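Local coordinates for protein type III Pentaketide Synthase (Neurospora crassa, PDB 3EUO) that probably acts as an acyltransferase of the chalcone and stilbene synthase family, a type III polyketide synthase that makes pentaketide products, at residues T6-Q11 and S206-S211. Sequence-based numbering, arbitrary orientation.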
ATOM      1  N   THR A   6     -18.091  14.273  -2.980  1.00 14.60           N
ATOM      2  CA  THR A   6     -19.288  14.753  -2.281  1.00 14.78           C
ATOM      3  C   THR A   6     -18.988  15.347  -0.904  1.00 14.93           C
ATOM      4  O   THR A   6     -19.855  15.966  -0.280  1.00 15.04           O
ATOM      5  CB  THR A   6     -20.340  13.655  -2.148  1.00 14.88           C
ATOM      6  OG1 THR A   6     -19.744  12.502  -1.549  1.00 15.22           O
ATOM      7  CG2 THR A   6     -20.897  13.278  -3.514  1.00 14.80           C
ATOM      8  N   GLY A   7     -17.758  15.165  -0.438  1.00 14.61           N
ATOM      9  CA  GLY A   7     -17.312  15.812   0.794  1.00 14.33           C
ATOM     10  C   GLY A   7     -15.802  15.885   0.845  1.00 14.40           C
ATOM     11  O   GLY A   7     -15.119  15.068   0.227  1.00 14.43           O
ATOM     12  N   LEU A   8     -15.287  16.876   1.569  1.00 14.26           N
ATOM     13  CA  LEU A   8     -13.854  16.997   1.825  1.00 13.96           C
ATOM     14  C   LEU A   8     -13.675  17.398   3.276  1.00 14.00           C
ATOM     15  O   LEU A   8     -14.502  18.132   3.831  1.00 14.36           O
ATOM     16  CB  LEU A   8     -13.197  18.055   0.923  1.00 13.90           C
ATOM     17  CG  LEU A   8     -13.310  17.954  -0.600  1.00 13.64           C
ATOM     18  CD1 LEU A   8     -14.533  18.727  -1.120  1.00 16.02           C
ATOM     19  CD2 LEU A   8     -12.035  18.484  -1.254  1.00 13.85           C
ATOM     20  N   GLY A   9     -12.597  16.916   3.884  1.00 13.94           N
ATOM     21  CA  GLY A   9     -12.241  17.286   5.244  1.00 14.35           C
ATOM     22  C   GLY A   9     -10.742  17.369   5.406  1.00 15.08           C
ATOM     23  O   GLY A   9      -9.992  16.601   4.790  1.00 15.04           O
ATOM     24  N   VAL A  10     -10.306  18.303   6.243  1.00 15.13           N
ATOM     25  CA  VAL A  10      -8.888  18.528   6.473  1.00 15.52           C
ATOM     26  C   VAL A  10      -8.698  18.775   7.955  1.00 15.58           C
ATOM     27  O   VAL A  10      -9.493  19.479   8.583  1.00 15.15           O
ATOM     28  CB  VAL A  10      -8.370  19.744   5.663  1.00 15.68           C
ATOM     29  CG1 VAL A  10      -6.881  20.002   5.935  1.00 16.14           C
ATOM     30  CG2 VAL A  10      -8.613  19.540   4.167  1.00 16.01           C
ATOM     31  N   GLN A  11      -7.652  18.178   8.520  1.00 15.12           N
ATOM     32  CA  GLN A  11      -7.315  18.435   9.913  1.00 15.82           C
ATOM     33  C   GLN A  11      -5.813  18.568  10.085  1.00 15.62           C
ATOM     34  O   GLN A  11      -5.071  17.582  10.034  1.00 15.52           O
ATOM     35  CB  GLN A  11      -7.881  17.351  10.842  1.00 15.95           C
ATOM     36  CG  GLN A  11      -7.642  17.624  12.326  1.00 18.38           C
ATOM     37  CD  GLN A  11      -8.420  18.826  12.843  1.00 21.55           C
ATOM     38  OE1 GLN A  11      -9.516  19.128  12.371  1.00 21.60           O
ATOM     39  NE2 GLN A  11      -7.852  19.513  13.825  1.00 24.97           N
ATOM     40  N   SER A 206      -5.966  14.682   5.452  1.00 12.87           N
ATOM     41  CA  SER A 206      -7.035  15.200   4.620  1.00 13.24           C
ATOM     42  C   SER A 206      -7.769  14.042   3.981  1.00 12.97           C
ATOM     43  O   SER A 206      -7.190  12.982   3.757  1.00 12.34           O
ATOM     44  CB  SER A 206      -6.484  16.129   3.548  1.00 13.00           C
ATOM     45  OG  SER A 206      -5.548  15.456   2.734  1.00 13.83           O
ATOM     46  N   ALA A 207      -9.050  14.248   3.698  1.00 13.22           N
ATOM     47  CA  ALA A 207      -9.885  13.183   3.156  1.00 13.03           C
ATOM     48  C   ALA A 207     -10.928  13.728   2.203  1.00 13.34           C
ATOM     49  O   ALA A 207     -11.345  14.883   2.317  1.00 13.37           O
ATOM     50  CB  ALA A 207     -10.556  12.410   4.291  1.00 13.37           C
ATOM     51  N   VAL A 208     -11.315  12.894   1.241  1.00 13.56           N
ATOM     52  CA  VAL A 208     -12.480  13.159   0.408  1.00 13.35           C
ATOM     53  C   VAL A 208     -13.362  11.916   0.360  1.00 13.61           C
ATOM     54  O   VAL A 208     -12.900  10.797   0.598  1.00 13.08           O
ATOM     55  CB  VAL A 208     -12.128  13.623  -1.041  1.00 13.54           C
ATOM     56  CG1 VAL A 208     -11.245  14.880  -1.017  1.00 13.00           C
ATOM     57  CG2 VAL A 208     -11.467  12.503  -1.849  1.00 13.36           C
ATOM     58  N   ILE A 209     -14.643  12.129   0.073  1.00 13.59           N
ATOM     59  CA  ILE A 209     -15.532  11.035  -0.270  1.00 13.85           C
ATOM     60  C   ILE A 209     -15.708  11.046  -1.778  1.00 13.88           C
ATOM     61  O   ILE A 209     -16.091  12.072  -2.347  1.00 14.14           O
ATOM     62  CB  ILE A 209     -16.920  11.180   0.392  1.00 13.92           C
ATOM     63  CG1 ILE A 209     -16.779  11.252   1.924  1.00 14.37           C
ATOM     64  CG2 ILE A 209     -17.833  10.050  -0.082  1.00 14.38           C
ATOM     65  CD1 ILE A 209     -16.110  10.011   2.559  1.00 14.30           C
ATOM     66  N   LEU A 210     -15.376   9.927  -2.420  1.00 14.07           N
ATOM     67  CA  LEU A 210     -15.660   9.755  -3.847  1.00 14.59           C
ATOM     68  C   LEU A 210     -16.823   8.794  -4.002  1.00 15.03           C
ATOM     69  O   LEU A 210     -16.762   7.651  -3.531  1.00 15.56           O
ATOM     70  CB  LEU A 210     -14.445   9.230  -4.618  1.00 14.37           C
ATOM     71  CG  LEU A 210     -14.556   9.274  -6.152  1.00 14.61           C
ATOM     72  CD1 LEU A 210     -14.572  10.721  -6.681  1.00 14.60           C
ATOM     73  CD2 LEU A 210     -13.421   8.490  -6.802  1.00 14.52           C
ATOM     74  N   SER A 211     -17.878   9.266  -4.660  1.00 15.40           N
ATOM     75  CA  SER A 211     -19.072   8.463  -4.909  1.00 15.94           C
ATOM     76  C   SER A 211     -19.194   8.116  -6.385  1.00 16.11           C
ATOM     77  O   SER A 211     -18.787   8.905  -7.242  1.00 16.24           O
ATOM     78  CB  SER A 211     -20.320   9.242  -4.471  1.00 16.27           C
ATOM     79  OG  SER A 211     -21.502   8.523  -4.798  1.00 18.11           O
TER
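The flat peptide groups of Gly-9 and Ala-207 bond each other twice as an antiparallel hydrogen-bonded pair, with Leu-8, Val-10, Ser-206 and Val-208 rising from one face and Ala-207 and Ile-209 from the other, where Gly-7 and Gly-9 add no side chain. Gly-9 N donates to Ala-207 O at 2.9 Å. The returning bond, Ala-207 N to Gly-9 O at 2.8 Å, lies in the carbonyl plane. On the first face the non-hydrogen-bonded pair Leu-8 and Val-208 stand side by side, Leu-8 CD2 3.7 Å from Val-208 CG1. Chi1 of -57° sets Leu-8 CG and Val-208 CG1 each anti to its own carbonyl carbon, so that Leu-8 CG and CD2 both lie against Val-208 CG1. Val-10 CG2 packs more loosely on Ser-206 CB, at 4.1 Å; the small serine instead turns its OG to the carbonyl of Ala-333.

The regular pattern breaks at Thr-6 and Gly-7, which together face Ile-209 in a bulge resembling the classic type. Ile-209 N bonds to Gly-7 O at 3.0 Å, but Ile-209 O receives Thr-6 N, also at 3.0 Å, leaving the buried Gly-7 N without a partner. Thr-6 psi of -10° produces the kink, and Thr-6 and Ile-209 cross at an angle, Thr-6 OG1 3.4 Å from Ile-209 CG2. Gly-7 sets only backbone beside the bulky isoleucine.

Within the central mixed sheet of this thiolase-like fold both strands are interior: strand 204-211 also pairs with strand 168-175, where small Ala-207 fits against Leu-170 and Leu-172, and strand 4-11 with strand 224-233. Lys-91 and Glu-95 of helix 70-96 bind Val-10 O and Leu-8 N, respectively. That helix also supplies Ala-96 against Thr-6 and Ile-209, while helix 334-342 covers Leu-8 and Val-10 with Asn-340 and Ser-337, so the two strands are sandwiched between helices.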